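Fatty acyl CoA synthetase FADD13 (FATTY-ACYL-CoA SYNTHETASE) (PDB 3R44) is a mycobacterial member of the ANL clan of AMP-binding enzymes, built from a large AMP-binding region followed by a smaller C-terminal domain. Local coordinates at residues V94-N99 against S112-K117; D58-L63 against C82-G87; E106-L111 against D137-V142. All blocks are in the same frame, centred on the assembly; numbering follows the deposited sequence.

Overall arrangement
All three contacts belong to the large AMP-binding region, around the four-stranded parallel sheet ordered 94-97, 70-74, 118-121, 144-147. Contact 2 comes first along the chain and packs helix 46-62 on helix 79-91, which leads into strand 94-97. Contacts 1 and 3 interleave in sequence and share helix 104-114, with centres about 9 Å apart; Ser116 and Thr141 join them directly. Contact 2 lies about 14 Å from contact 1, centre to centre, and touches it where Phe85 CD1 approaches Ala95 CB at 3.6 Å. Contacts 2 and 3 stay separate. Contact 1 joins an edge strand to the end of its crossover helix, and contact 3 packs a loop on that same helix.

Contact 1 (V94-N99 against S112-K117); sequences VAVPIN and SDSGSK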
# COMPACT_ATOMS: atom_id res chain seq x y z
N VAL A 94 14.10 4.68 13.58
CA VAL A 94 13.23 3.83 12.82
C VAL A 94 11.77 4.29 13.04
O VAL A 94 11.25 4.26 14.17
CB VAL A 94 13.44 2.39 13.22
CG1 VAL A 94 12.51 1.45 12.42
CG2 VAL A 94 14.93 1.98 13.03
N ALA A 95 11.17 4.79 11.99
CA ALA A 95 9.82 5.26 12.07
C ALA A 95 8.87 4.08 11.99
O ALA A 95 9.09 3.14 11.25
CB ALA A 95 9.50 6.28 10.93
N VAL A 96 7.81 4.15 12.77
CA VAL A 96 6.75 3.13 12.80
C VAL A 96 5.41 3.84 12.49
O VAL A 96 4.65 4.27 13.39
CB VAL A 96 6.66 2.35 14.13
CG1 VAL A 96 5.65 1.24 14.00
CG2 VAL A 96 8.05 1.72 14.50
N PRO A 97 5.10 3.94 11.21
CA PRO A 97 3.85 4.66 10.88
C PRO A 97 2.65 3.75 11.10
O PRO A 97 2.60 2.64 10.52
CB PRO A 97 3.98 4.95 9.38
CG PRO A 97 5.33 4.66 9.00
CD PRO A 97 5.91 3.69 10.00
N ILE A 98 1.67 4.21 11.86
CA ILE A 98 0.53 3.37 12.22
C ILE A 98 -0.77 3.88 11.62
O ILE A 98 -1.07 5.09 11.66
CB ILE A 98 0.41 3.26 13.75
CG1 ILE A 98 1.71 2.67 14.34
CG2 ILE A 98 -0.79 2.40 14.13
CD1 ILE A 98 1.78 2.70 15.88
N ASN A 99 -1.55 2.96 11.06
CA ASN A 99 -2.88 3.27 10.48
C ASN A 99 -3.78 3.84 11.57
O ASN A 99 -4.07 3.16 12.55
CB ASN A 99 -3.45 1.95 9.90
CG ASN A 99 -4.81 2.07 9.23
OD1 ASN A 99 -5.61 2.95 9.50
ND2 ASN A 99 -5.07 1.16 8.30
N SER A 112 3.86 -2.61 21.15
CA SER A 112 4.60 -3.64 21.87
C SER A 112 5.50 -4.41 20.99
O SER A 112 6.63 -4.70 21.36
CB SER A 112 3.69 -4.68 22.50
OG SER A 112 2.91 -4.09 23.49
N ASP A 113 4.99 -4.84 19.84
CA ASP A 113 5.78 -5.63 18.96
C ASP A 113 7.02 -4.88 18.43
O ASP A 113 8.12 -5.46 18.30
CB ASP A 113 4.96 -6.12 17.76
CG ASP A 113 5.73 -7.13 16.88
OD1 ASP A 113 5.71 -8.34 17.20
OD2 ASP A 113 6.31 -6.74 15.86
N SER A 114 6.82 -3.61 18.07
CA SER A 114 7.88 -2.79 17.54
C SER A 114 8.85 -2.33 18.60
O SER A 114 9.95 -1.90 18.26
CB SER A 114 7.34 -1.57 16.82
OG SER A 114 6.60 -0.74 17.70
N GLY A 115 8.41 -2.36 19.85
CA GLY A 115 9.20 -1.86 20.98
C GLY A 115 9.46 -0.37 20.82
O GLY A 115 10.57 0.14 21.18
N SER A 116 8.45 0.33 20.27
CA SER A 116 8.52 1.77 20.10
C SER A 116 8.83 2.43 21.42
O SER A 116 8.23 2.10 22.47
CB SER A 116 7.23 2.40 19.57
OG SER A 116 7.04 1.99 18.22
N LYS A 117 9.72 3.40 21.35
CA LYS A 117 10.14 4.17 22.52
C LYS A 117 9.33 5.45 22.69
O LYS A 117 9.07 5.89 23.78
CB LYS A 117 11.62 4.49 22.33
CG LYS A 117 12.32 5.16 23.47
CD LYS A 117 13.85 5.09 23.23
CE LYS A 117 14.61 5.81 24.33
NZ LYS A 117 14.26 5.31 25.70
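Val96 meets Ser114 and Ser116 inside a beta-alpha-beta crossover: strand 94-97, at one edge of the four-stranded parallel sheet, is followed by helix 104-114, which leads past strand 70-74 to strand 118-121. The tight part is small and wholly buried. Val96 sends its CG2 branch at the two serines, touching Ser114 CB at 4.1 Å and Ser116 OG at 3.9 Å, while CG1, anti to the backbone N (chi1 -174°), lies on the other side of the fork and packs on Ile110 of the same helix. One methyl thus rests where the helix ends, the other on its preceding turn, and Ile98 continues the apolar seam against Val107, Ile110 and Leu111.

The looser side is the far side of the helix end. Ser112 is exposed, and Gly115 and Lys117 are partly so; none of them reaches the strand segment. Gly115, with positive phi, is the C-prime residue of a Schellman motif that turns the chain out of the helix: Ser116 N returns to Leu111 O, and Gly115 N makes a weak bond to Ser112 O. This reversal brings Ser116 back beside Ser114, so that both side chains face the strand.

No hydrogen bond crosses between the segments, and the hydroxyls under the valine are satisfied on their own side. Ser114 OG, held between its backbone N and carbonyl carbon (chi1 61°), bonds to Ile110 O one helical turn back. Ser114 OG also accepts the proton of Ser116 OG at 2.8 Å and, weakly, the amide of Ser116 N at 3.3 Å, with an N-H...O angle of only 134°.

Contact 2 (D58-L63 against C82-G87); sequences DVLTAL and CCLFYG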
# COMPACT_ATOMS: atom_id res chain seq x y z
N ASP A 58 16.11 17.23 16.16
CA ASP A 58 16.49 17.85 17.43
C ASP A 58 15.52 17.45 18.54
O ASP A 58 15.96 17.05 19.66
CB ASP A 58 16.62 19.39 17.29
CG ASP A 58 17.25 20.06 18.54
OD1 ASP A 58 18.27 19.53 19.03
OD2 ASP A 58 16.75 21.12 19.00
N VAL A 59 14.23 17.52 18.24
CA VAL A 59 13.18 17.10 19.18
C VAL A 59 13.31 15.62 19.52
O VAL A 59 13.27 15.24 20.69
CB VAL A 59 11.76 17.41 18.66
CG1 VAL A 59 10.67 16.73 19.54
CG2 VAL A 59 11.55 18.91 18.50
N LEU A 60 13.49 14.76 18.52
CA LEU A 60 13.69 13.36 18.84
C LEU A 60 14.92 13.05 19.67
O LEU A 60 14.86 12.23 20.63
CB LEU A 60 13.67 12.51 17.57
CG LEU A 60 12.41 12.48 16.71
CD1 LEU A 60 12.79 11.79 15.38
CD2 LEU A 60 11.21 11.75 17.37
N THR A 61 16.04 13.72 19.37
CA THR A 61 17.26 13.60 20.13
C THR A 61 16.96 13.94 21.59
O THR A 61 17.40 13.25 22.54
CB THR A 61 18.36 14.50 19.59
OG1 THR A 61 18.79 13.98 18.33
CG2 THR A 61 19.55 14.50 20.53
N ALA A 62 16.20 15.01 21.77
CA ALA A 62 15.89 15.49 23.12
C ALA A 62 15.14 14.43 23.96
O ALA A 62 15.28 14.37 25.19
CB ALA A 62 15.08 16.81 23.07
N LEU A 63 14.38 13.59 23.27
CA LEU A 63 13.58 12.53 23.86
C LEU A 63 14.33 11.21 24.02
O LEU A 63 13.80 10.27 24.60
CB LEU A 63 12.30 12.34 23.06
CG LEU A 63 11.37 13.55 22.96
CD1 LEU A 63 10.21 13.32 21.95
CD2 LEU A 63 10.81 13.90 24.34
N CYS A 82 5.92 14.10 7.52
CA CYS A 82 7.05 13.88 6.56
C CYS A 82 8.40 14.22 7.25
O CYS A 82 9.39 13.51 7.11
CB CYS A 82 6.91 14.79 5.38
SG CYS A 82 5.49 14.41 4.37
N CYS A 83 8.41 15.33 7.98
CA CYS A 83 9.65 15.85 8.52
C CYS A 83 10.06 15.02 9.73
O CYS A 83 11.24 14.91 10.04
CB CYS A 83 9.56 17.32 8.83
SG CYS A 83 9.51 18.30 7.28
N LEU A 84 9.08 14.36 10.37
CA LEU A 84 9.43 13.40 11.48
C LEU A 84 10.11 12.18 10.93
O LEU A 84 11.08 11.64 11.53
CB LEU A 84 8.22 12.98 12.30
CG LEU A 84 7.89 14.04 13.35
CD1 LEU A 84 6.43 13.91 13.90
CD2 LEU A 84 8.90 14.12 14.51
N PHE A 85 9.59 11.72 9.81
CA PHE A 85 10.17 10.62 9.09
C PHE A 85 11.62 10.95 8.63
O PHE A 85 12.55 10.15 8.86
CB PHE A 85 9.30 10.23 7.89
CG PHE A 85 9.81 9.03 7.17
CD1 PHE A 85 9.45 7.73 7.60
CD2 PHE A 85 10.68 9.16 6.12
CE1 PHE A 85 9.93 6.57 6.92
CE2 PHE A 85 11.21 7.99 5.47
CZ PHE A 85 10.81 6.71 5.87
N TYR A 86 11.77 12.08 7.96
CA TYR A 86 13.08 12.55 7.55
C TYR A 86 14.05 12.80 8.72
O TYR A 86 15.24 12.50 8.62
CB TYR A 86 12.99 13.79 6.71
CG TYR A 86 12.55 13.55 5.28
CD1 TYR A 86 13.31 12.73 4.43
CD2 TYR A 86 11.42 14.17 4.76
CE1 TYR A 86 12.93 12.55 3.06
CE2 TYR A 86 11.06 14.00 3.44
CZ TYR A 86 11.80 13.17 2.61
OH TYR A 86 11.49 13.00 1.29
N GLY A 87 13.53 13.40 9.80
CA GLY A 87 14.30 13.67 10.99
C GLY A 87 14.80 12.37 11.60
O GLY A 87 15.98 12.21 11.92
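A helix-helix interface, between the C-terminal end of helix 46-62 and the middle of helix 79-91, centres on Leu60 packed against Leu84 and Gly87. Helix 79-91 is itself the crossover of a beta-alpha-beta unit joining the neighbouring parallel strands 70-74 and 94-97. Leu60 points at the facing helix, and both of its methyls reach Leu84. CD1 goes to the backbone, lying 4.2 Å from Leu84 O and also 4.3 Å from Gly87 C; CD2 meets the side chain, with Leu60 CD2 and Leu84 CD2 4.4 Å apart. The CB of Leu84 is not aimed at the partner helix, but the end of its side chain comes nearer and sets CD2 beside Leu60 CD2. At Gly87 the backbone itself forms the surface that the leucine meets, its amide already engaged in the helical bond from Gly87 N to Cys83 O. Further along helix 79-91, Ala88 and Leu91 continue the bed for Leu60, while Phe85 and Tyr86 pack on helix 223-235. With no hydrogen bond or ion pair between the segments, the attraction between them is probably dispersion and the burial of leucine carbon.

Contact 3 (E106-L111 against D137-V142); sequences EVSFIL and DPPGTV
The ring of Pro139 meets helix 104-114 along its CB-CG-CD edge, with Leu111 and Ser108 as partners. Leu111 CB stands at this edge, 3.9 Å from Pro139 CG and 4.0 Å from Pro139 CB. Ser108 OG approaches the CG-CD end obliquely, 3.4 Å from Pro139 CG and 3.6 Å from Pro139 CD, from the face that Ser112 also borders. On the side of the other face, Val142 CG2 folds back to 4.1 Å from Pro139 CB, where a type I turn from Pro139 to Val142 brings it. The hydroxyl of Ser108 is anti to its own backbone N (chi1 -159°) and makes its hydrogen bond from this position with Gln135 OE1, so its meeting with the proline is one of packing. Thr141 OG1 likewise has its partner in Ser116 O, just past the helix, which fixes the turn against the chain leaving helix 104-114. Beneath, Leu111 and Val142 both rest on Val119 of strand 118-121. The arrangement belongs to a beta-alpha-beta crossover: loop 137-142 carries the chain from helix 126-134 to the edge strand 144-147, packing against the preceding crossover helix on its way.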
# COMPACT_ATOMS: atom_id res chain seq x y z
N GLU A 106 -5.20 -3.19 18.51
CA GLU A 106 -4.32 -3.40 17.37
C GLU A 106 -3.13 -2.43 17.44
O GLU A 106 -1.96 -2.80 17.16
CB GLU A 106 -5.13 -3.26 16.07
CG GLU A 106 -6.05 -4.47 15.80
CD GLU A 106 -7.44 -4.45 16.50
OE1 GLU A 106 -7.77 -3.52 17.29
OE2 GLU A 106 -8.22 -5.41 16.26
N VAL A 107 -3.42 -1.18 17.82
CA VAL A 107 -2.36 -0.18 18.00
C VAL A 107 -1.43 -0.58 19.14
O VAL A 107 -0.21 -0.52 18.97
CB VAL A 107 -2.88 1.25 18.15
CG1 VAL A 107 -1.74 2.22 18.45
CG2 VAL A 107 -3.66 1.71 16.87
N SER A 108 -2.01 -1.10 20.23
CA SER A 108 -1.23 -1.58 21.39
C SER A 108 -0.33 -2.74 20.99
O SER A 108 0.84 -2.80 21.33
CB SER A 108 -2.14 -1.97 22.60
OG SER A 108 -1.34 -1.93 23.75
N PHE A 109 -0.85 -3.63 20.17
CA PHE A 109 -0.00 -4.70 19.67
C PHE A 109 1.23 -4.21 18.94
O PHE A 109 2.36 -4.68 19.17
CB PHE A 109 -0.77 -5.65 18.76
CG PHE A 109 0.09 -6.70 18.17
CD1 PHE A 109 0.46 -7.81 18.91
CD2 PHE A 109 0.58 -6.56 16.89
CE1 PHE A 109 1.30 -8.77 18.35
CE2 PHE A 109 1.43 -7.49 16.33
CZ PHE A 109 1.78 -8.61 17.05
N ILE A 110 1.00 -3.30 18.01
CA ILE A 110 2.05 -2.75 17.17
C ILE A 110 3.12 -2.06 17.98
O ILE A 110 4.31 -2.28 17.72
CB ILE A 110 1.47 -1.76 16.11
CG1 ILE A 110 0.68 -2.58 15.11
CG2 ILE A 110 2.56 -0.93 15.45
CD1 ILE A 110 -0.13 -1.68 14.01
N LEU A 111 2.68 -1.25 18.96
CA LEU A 111 3.61 -0.57 19.87
C LEU A 111 4.45 -1.53 20.66
O LEU A 111 5.63 -1.28 20.81
CB LEU A 111 2.89 0.43 20.77
CG LEU A 111 2.19 1.61 20.08
CD1 LEU A 111 1.48 2.41 21.16
CD2 LEU A 111 3.20 2.53 19.33
N ASP A 137 -1.12 -2.28 32.25
CA ASP A 137 0.26 -2.38 31.78
C ASP A 137 0.35 -1.94 30.30
O ASP A 137 0.33 -2.78 29.39
CB ASP A 137 0.79 -3.82 31.95
CG ASP A 137 0.88 -4.25 33.40
OD1 ASP A 137 1.90 -3.95 34.04
OD2 ASP A 137 -0.07 -4.91 33.87
N PRO A 138 0.43 -0.62 30.05
CA PRO A 138 0.58 -0.18 28.64
C PRO A 138 1.91 -0.71 28.04
O PRO A 138 2.74 -1.24 28.77
CB PRO A 138 0.57 1.36 28.72
CG PRO A 138 0.11 1.71 30.11
CD PRO A 138 0.42 0.52 31.00
N PRO A 139 2.09 -0.61 26.70
CA PRO A 139 3.32 -1.08 26.02
C PRO A 139 4.54 -0.55 26.72
O PRO A 139 4.70 0.68 26.80
CB PRO A 139 3.19 -0.49 24.63
CG PRO A 139 1.70 -0.45 24.42
CD PRO A 139 1.09 -0.13 25.73
N GLY A 140 5.36 -1.45 27.27
CA GLY A 140 6.32 -1.07 28.28
C GLY A 140 7.56 -0.32 27.82
O GLY A 140 8.27 0.26 28.64
N THR A 141 7.83 -0.38 26.51
CA THR A 141 8.96 0.30 25.89
C THR A 141 8.70 1.80 25.69
O THR A 141 9.65 2.55 25.51
CB THR A 141 9.30 -0.37 24.52
OG1 THR A 141 8.14 -0.35 23.67
CG2 THR A 141 9.77 -1.83 24.73
N VAL A 142 7.43 2.23 25.68
CA VAL A 142 7.10 3.63 25.39
C VAL A 142 7.46 4.51 26.59
O VAL A 142 6.86 4.40 27.63
CB VAL A 142 5.63 3.84 25.01
CG1 VAL A 142 5.40 5.30 24.68
CG2 VAL A 142 5.22 2.92 23.77